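Long-range contact in exopolygalacturonate lyase (Vibrio vulnificus, PDB 5A29), which probably cleaves pectate (polygalacturonate) by beta-elimination, as an exolytic, metal-binding lyase of polysaccharide lyase family 2: residues I224-A236 / P281-W293. Sequence-based numbering, arbitrary orientation.
With SRT (S,R meso-tartaric acid), chain D; SRT (S,R meso-tartaric acid), chain Q; EDO (1,2-ethanediol), chain E.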
loop_
_atom_site.group_PDB
_atom_site.type_symbol
_atom_site.label_atom_id
_atom_site.label_comp_id
_atom_site.label_asym_id
_atom_site.label_seq_id
_atom_site.Cartn_x
_atom_site.Cartn_y
_atom_site.Cartn_z
ATOM N N ILE A 224 -25.120 7.121 -9.279
ATOM C CA ILE A 224 -24.629 8.490 -9.385
ATOM C C ILE A 224 -24.233 8.997 -7.996
ATOM O O ILE A 224 -24.943 8.799 -7.040
ATOM C CB ILE A 224 -25.727 9.451 -9.973
ATOM C CG1 ILE A 224 -26.308 8.888 -11.268
ATOM C CG2 ILE A 224 -25.228 10.899 -10.003
ATOM C CD1 ILE A 224 -25.384 9.014 -12.429
ATOM N N MET A 225 -23.103 9.665 -7.876
ATOM C CA MET A 225 -22.650 10.119 -6.553
ATOM C C MET A 225 -22.684 11.628 -6.537
ATOM O O MET A 225 -22.723 12.272 -7.626
ATOM C CB MET A 225 -21.198 9.638 -6.332
ATOM C CG MET A 225 -21.182 8.109 -6.312
ATOM S SD MET A 225 -19.539 7.462 -5.903
ATOM C CE MET A 225 -19.880 5.747 -6.308
ATOM N N PRO A 226 -22.626 12.218 -5.336
ATOM C CA PRO A 226 -22.559 13.704 -5.192
ATOM C C PRO A 226 -21.410 14.302 -5.989
ATOM O O PRO A 226 -20.328 13.710 -6.046
ATOM C CB PRO A 226 -22.265 13.905 -3.689
ATOM C CG PRO A 226 -22.622 12.605 -3.017
ATOM C CD PRO A 226 -22.432 11.499 -4.050
ATOM N N GLU A 227 -21.609 15.465 -6.620
ATOM C CA GLU A 227 -20.534 16.170 -7.304
ATOM C C GLU A 227 -19.888 17.179 -6.421
ATOM O O GLU A 227 -20.571 18.044 -5.879
ATOM C CB GLU A 227 -21.030 16.867 -8.574
ATOM C CG GLU A 227 -21.551 15.836 -9.564
ATOM C CD GLU A 227 -22.213 16.503 -10.769
ATOM O OE1 GLU A 227 -22.107 17.748 -10.920
ATOM O OE2 GLU A 227 -22.846 15.776 -11.552
ATOM N N THR A 228 -18.570 17.096 -6.273
ATOM C CA THR A 228 -17.808 18.042 -5.481
ATOM C C THR A 228 -16.564 18.233 -6.331
ATOM O O THR A 228 -16.691 18.349 -7.557
ATOM C CB THR A 228 -17.439 17.453 -4.116
ATOM O OG1 THR A 228 -16.638 16.263 -4.339
ATOM C CG2 THR A 228 -18.719 17.055 -3.342
ATOM N N LYS A 229 -15.384 18.372 -5.736
ATOM C CA LYS A 229 -14.170 18.239 -6.573
ATOM C C LYS A 229 -13.862 16.776 -6.957
ATOM O O LYS A 229 -12.954 16.523 -7.751
ATOM C CB LYS A 229 -12.957 18.840 -5.913
ATOM C CG LYS A 229 -12.911 20.365 -5.960
ATOM C CD LYS A 229 -11.843 20.913 -5.037
ATOM C CE LYS A 229 -10.520 20.993 -5.786
ATOM N NZ LYS A 229 -9.315 21.408 -4.996
ATOM N N GLY A 230 -14.550 15.833 -6.314
ATOM C CA GLY A 230 -14.439 14.403 -6.613
ATOM C C GLY A 230 -13.106 13.818 -6.075
ATOM O O GLY A 230 -12.647 12.799 -6.579
ATOM N N LEU A 231 -12.461 14.477 -5.110
ATOM C CA LEU A 231 -11.122 14.032 -4.654
ATOM C C LEU A 231 -11.235 13.067 -3.451
ATOM O O LEU A 231 -10.802 13.388 -2.360
ATOM C CB LEU A 231 -10.234 15.225 -4.348
ATOM C CG LEU A 231 -10.083 16.216 -5.538
ATOM C CD1 LEU A 231 -9.275 17.472 -5.149
ATOM C CD2 LEU A 231 -9.426 15.460 -6.719
ATOM N N THR A 232 -11.912 11.957 -3.647
ATOM C CA THR A 232 -12.195 11.081 -2.523
ATOM C C THR A 232 -11.722 9.641 -2.860
ATOM O O THR A 232 -12.243 8.669 -2.343
ATOM C CB THR A 232 -13.719 11.071 -2.168
ATOM O OG1 THR A 232 -14.465 10.815 -3.364
ATOM C CG2 THR A 232 -14.145 12.496 -1.666
ATOM N N PHE A 233 -10.680 9.551 -3.681
ATOM C CA PHE A 233 -10.173 8.219 -4.082
ATOM C C PHE A 233 -9.739 7.469 -2.789
ATOM O O PHE A 233 -9.101 8.059 -1.951
ATOM C CB PHE A 233 -8.842 8.450 -4.868
ATOM C CG PHE A 233 -8.945 9.540 -5.910
ATOM C CD1 PHE A 233 -9.844 9.398 -6.976
ATOM C CD2 PHE A 233 -8.293 10.735 -5.737
ATOM C CE1 PHE A 233 -10.016 10.441 -7.908
ATOM C CE2 PHE A 233 -8.437 11.782 -6.669
ATOM C CZ PHE A 233 -9.276 11.614 -7.770
ATOM N N ILE A 234 -9.976 6.163 -2.756
ATOM C CA ILE A 234 -9.618 5.333 -1.592
ATOM C C ILE A 234 -8.093 5.243 -1.452
ATOM O O ILE A 234 -7.607 5.018 -0.345
ATOM C CB ILE A 234 -10.333 3.970 -1.672
ATOM C CG1 ILE A 234 -10.161 3.146 -0.352
ATOM C CG2 ILE A 234 -9.750 3.058 -2.829
ATOM C CD1 ILE A 234 -10.723 3.734 0.927
ATOM N N ASN A 235 -7.326 5.523 -2.529
ATOM C CA ASN A 235 -5.852 5.531 -2.372
ATOM C C ASN A 235 -5.332 6.865 -1.849
ATOM O O ASN A 235 -4.133 7.055 -1.793
ATOM C CB ASN A 235 -5.110 5.060 -3.649
ATOM C CG ASN A 235 -5.150 6.109 -4.779
ATOM O OD1 ASN A 235 -5.808 7.178 -4.648
ATOM N ND2 ASN A 235 -4.387 5.855 -5.851
ATOM N N ALA A 236 -6.247 7.740 -1.374
ATOM C CA ALA A 236 -5.914 8.908 -0.528
ATOM C C ALA A 236 -6.597 8.682 0.823
ATOM O O ALA A 236 -6.044 9.002 1.855
ATOM C CB ALA A 236 -6.515 10.199 -1.145
ATOM N N PRO A 281 -18.222 -2.881 -3.408
ATOM C CA PRO A 281 -17.569 -1.673 -2.933
ATOM C C PRO A 281 -17.161 -0.722 -4.107
ATOM O O PRO A 281 -17.129 -1.126 -5.300
ATOM C CB PRO A 281 -16.325 -2.210 -2.224
ATOM C CG PRO A 281 -15.958 -3.422 -3.085
ATOM C CD PRO A 281 -17.299 -4.053 -3.442
ATOM N N VAL A 282 -16.949 0.533 -3.754
ATOM C CA VAL A 282 -16.573 1.584 -4.724
ATOM C C VAL A 282 -15.236 2.222 -4.439
ATOM O O VAL A 282 -14.645 2.124 -3.309
ATOM C CB VAL A 282 -17.663 2.709 -4.793
ATOM C CG1 VAL A 282 -18.905 2.097 -5.438
ATOM C CG2 VAL A 282 -17.932 3.220 -3.366
ATOM N N TYR A 283 -14.715 2.905 -5.467
ATOM C CA TYR A 283 -13.338 3.411 -5.372
ATOM C C TYR A 283 -13.341 4.797 -4.717
ATOM O O TYR A 283 -12.336 5.266 -4.218
ATOM C CB TYR A 283 -12.737 3.462 -6.787
ATOM C CG TYR A 283 -11.303 3.949 -6.835
ATOM C CD1 TYR A 283 -10.276 3.096 -6.377
ATOM C CD2 TYR A 283 -10.973 5.228 -7.331
ATOM C CE1 TYR A 283 -8.970 3.496 -6.459
ATOM C CE2 TYR A 283 -9.646 5.655 -7.399
ATOM C CZ TYR A 283 -8.664 4.781 -6.905
ATOM O OH TYR A 283 -7.357 5.105 -6.986
ATOM N N GLN A 284 -14.474 5.516 -4.817
ATOM C CA GLN A 284 -14.564 6.861 -4.193
ATOM C C GLN A 284 -16.079 7.127 -3.986
ATOM O O GLN A 284 -16.937 6.400 -4.557
ATOM C CB GLN A 284 -13.945 7.969 -5.070
ATOM C CG GLN A 284 -14.642 8.161 -6.431
ATOM C CD GLN A 284 -13.671 8.796 -7.415
ATOM O OE1 GLN A 284 -12.761 8.111 -7.939
ATOM N NE2 GLN A 284 -13.830 10.075 -7.686
ATOM N N PHE A 285 -16.388 8.177 -3.244
ATOM C CA PHE A 285 -17.816 8.397 -2.856
ATOM C C PHE A 285 -18.342 9.716 -3.417
ATOM O O PHE A 285 -19.514 10.052 -3.154
ATOM C CB PHE A 285 -18.074 8.328 -1.326
ATOM C CG PHE A 285 -17.200 9.219 -0.490
ATOM C CD1 PHE A 285 -15.981 8.775 -0.001
ATOM C CD2 PHE A 285 -17.616 10.512 -0.135
ATOM C CE1 PHE A 285 -15.162 9.580 0.802
ATOM C CE2 PHE A 285 -16.830 11.315 0.675
ATOM C CZ PHE A 285 -15.603 10.878 1.179
ATOM N N THR A 286 -17.520 10.415 -4.200
ATOM C CA THR A 286 -18.002 11.644 -4.897
ATOM C C THR A 286 -17.401 11.669 -6.306
ATOM O O THR A 286 -16.375 11.027 -6.518
ATOM C CB THR A 286 -17.592 12.928 -4.179
ATOM O OG1 THR A 286 -16.171 13.003 -4.004
ATOM C CG2 THR A 286 -18.293 13.077 -2.797
ATOM N N SER A 287 -18.011 12.415 -7.245
ATOM C CA SER A 287 -17.441 12.688 -8.572
ATOM C C SER A 287 -17.114 14.149 -8.673
ATOM O O SER A 287 -17.672 15.003 -7.938
ATOM C CB SER A 287 -18.469 12.448 -9.715
ATOM O OG SER A 287 -18.778 11.076 -9.893
ATOM N N PRO A 288 -16.203 14.465 -9.589
ATOM C CA PRO A 288 -15.840 15.833 -9.873
ATOM C C PRO A 288 -16.930 16.524 -10.680
ATOM O O PRO A 288 -17.470 15.971 -11.655
ATOM C CB PRO A 288 -14.604 15.694 -10.752
ATOM C CG PRO A 288 -14.712 14.388 -11.402
ATOM C CD PRO A 288 -15.506 13.482 -10.452
ATOM N N LYS A 289 -17.254 17.731 -10.247
ATOM C CA LYS A 289 -18.147 18.586 -11.044
ATOM C C LYS A 289 -17.505 18.980 -12.378
ATOM O O LYS A 289 -16.304 19.280 -12.440
ATOM C CB LYS A 289 -18.327 19.886 -10.251
ATOM C CG LYS A 289 -19.578 20.656 -10.595
ATOM C CD LYS A 289 -19.747 21.830 -9.624
ATOM C CE LYS A 289 -20.644 22.926 -10.220
ATOM N NZ LYS A 289 -21.985 22.381 -10.597
ATOM N N LYS A 290 -18.344 19.157 -13.399
ATOM C CA LYS A 290 -17.898 19.819 -14.670
ATOM C C LYS A 290 -17.863 21.325 -14.464
ATOM O O LYS A 290 -18.917 22.005 -14.428
ATOM C CB LYS A 290 -18.919 19.400 -15.763
ATOM C CG LYS A 290 -18.684 19.989 -17.157
ATOM C CD LYS A 290 -19.994 19.748 -17.942
ATOM C CE LYS A 290 -19.877 20.124 -19.424
ATOM N NZ LYS A 290 -21.241 19.832 -20.074
ATOM N N ARG A 291 -16.674 21.853 -14.256
ATOM C CA ARG A 291 -16.509 23.161 -13.670
ATOM C C ARG A 291 -15.930 24.060 -14.756
ATOM O O ARG A 291 -16.081 25.288 -14.682
ATOM C CB ARG A 291 -15.448 22.943 -12.581
ATOM C CG ARG A 291 -15.286 23.899 -11.486
ATOM C CD ARG A 291 -14.099 23.362 -10.682
ATOM N NE ARG A 291 -14.557 22.215 -9.904
ATOM C CZ ARG A 291 -15.334 22.337 -8.828
ATOM N NH1 ARG A 291 -15.707 23.558 -8.429
ATOM N NH2 ARG A 291 -15.760 21.265 -8.161
ATOM N N GLU A 292 -15.207 23.503 -15.727
ATOM C CA GLU A 292 -14.626 24.307 -16.848
ATOM C C GLU A 292 -14.889 23.590 -18.154
ATOM O O GLU A 292 -15.200 22.405 -18.169
ATOM C CB GLU A 292 -13.083 24.535 -16.750
ATOM C CG GLU A 292 -12.671 25.341 -15.522
ATOM C CD GLU A 292 -11.202 25.772 -15.473
ATOM O OE1 GLU A 292 -10.464 25.607 -16.459
ATOM O OE2 GLU A 292 -10.780 26.326 -14.420
ATOM N N TRP A 293 -14.724 24.303 -19.263
ATOM C CA TRP A 293 -15.001 23.733 -20.576
ATOM C C TRP A 293 -14.328 24.631 -21.606
ATOM O O TRP A 293 -14.292 25.821 -21.370
ATOM C CB TRP A 293 -16.516 23.683 -20.855
ATOM C CG TRP A 293 -16.838 22.655 -21.875
ATOM C CD1 TRP A 293 -17.157 22.857 -23.182
ATOM C CD2 TRP A 293 -16.798 21.219 -21.684
ATOM N NE1 TRP A 293 -17.346 21.628 -23.814
ATOM C CE2 TRP A 293 -17.104 20.617 -22.924
ATOM C CE3 TRP A 293 -16.485 20.395 -20.579
ATOM C CZ2 TRP A 293 -17.157 19.194 -23.102
ATOM C CZ3 TRP A 293 -16.535 18.982 -20.743
ATOM C CH2 TRP A 293 -16.885 18.398 -22.021
HETATM O O1 SRT D . -12.908 1.464 -0.896
HETATM O O11 SRT D . -15.005 0.893 -0.959
HETATM C C1 SRT D . -13.897 0.874 -0.406
HETATM C C2 SRT D . -13.655 0.270 0.963
HETATM O O2 SRT D . -14.416 1.108 1.760
HETATM C C3 SRT D . -14.038 -1.183 1.337
HETATM O O3 SRT D . -14.791 -1.846 0.350
HETATM C C4 SRT D . -12.904 -2.125 1.702
HETATM O O4 SRT D . -13.215 -2.877 2.666
HETATM O O41 SRT D . -11.770 -2.103 1.099
HETATM O O1 SRT Q . -8.205 16.086 -10.381
HETATM O O11 SRT Q . -7.376 15.904 -12.458
HETATM C C1 SRT Q . -7.458 15.562 -11.266
HETATM C C2 SRT Q . -6.512 14.418 -10.993
HETATM O O2 SRT Q . -5.155 14.808 -11.138
HETATM C C3 SRT Q . -6.794 13.423 -9.910
HETATM O O3 SRT Q . -7.327 12.533 -10.879
HETATM C C4 SRT Q . -5.489 12.783 -9.373
HETATM O O4 SRT Q . -5.155 11.687 -9.897
HETATM O O41 SRT Q . -4.819 13.399 -8.472
HETATM C C1 EDO E . -3.961 11.899 1.529
HETATM O O1 EDO E . -3.634 10.526 1.832
HETATM C C2 EDO E . -3.343 12.115 0.154
HETATM O O2 EDO E . -1.880 12.122 0.286
HETATM O O HOH W 1 -21.552 10.919 -9.838
HETATM O O HOH W 2 -21.054 18.774 -13.248
HETATM O O HOH W 3 -15.676 15.093 -2.188
HETATM O O HOH W 4 -6.867 7.544 -7.873
#
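Thr-286 OG1 receives a hydrogen bond from Thr-232 OG1 (2.8 Å) and donates to a water that it shares with Thr-228 OG1. Thr-232 OG1 in turn accepts the backbone N-H of Phe-285 over a longer 3.3 Å; its chi1 of 51° turns the hydroxyl toward both partners. Thr-232 CB rides over one face of the Phe-285 ring in a CH-pi contact, 3.8 Å from the centroid. Gln-284 runs alongside Phe-233, its amide plane 88° from the ring plane; OE1 meets the ring edge at CD1 (3.3 Å), and NE2 donates to Thr-286 O, a bond in the amide plane that would help fix the amide's rotation. Thr-228 OG1 accepts from Gly-230 N, closing an ST turn that brings Gly-230 CA to 3.4 Å from Ser-287 C. In the strand pair, Thr-228 N binds Ser-287 O and Lys-289 N binds Thr-228 O, both at 2.8 Å. At the far end Ile-234 N bonds to Tyr-283 O and Ile-234 CG2 packs on Tyr-283 CD1. Phe-233 and Ile-234 each touch a different tartrate. Strands 227-228 and 287-288 form a short two-stranded parallel sheet with a mainly helical connection, leading at Phe-233, the N-cap of helix 234-250, into tartrate-binding pockets.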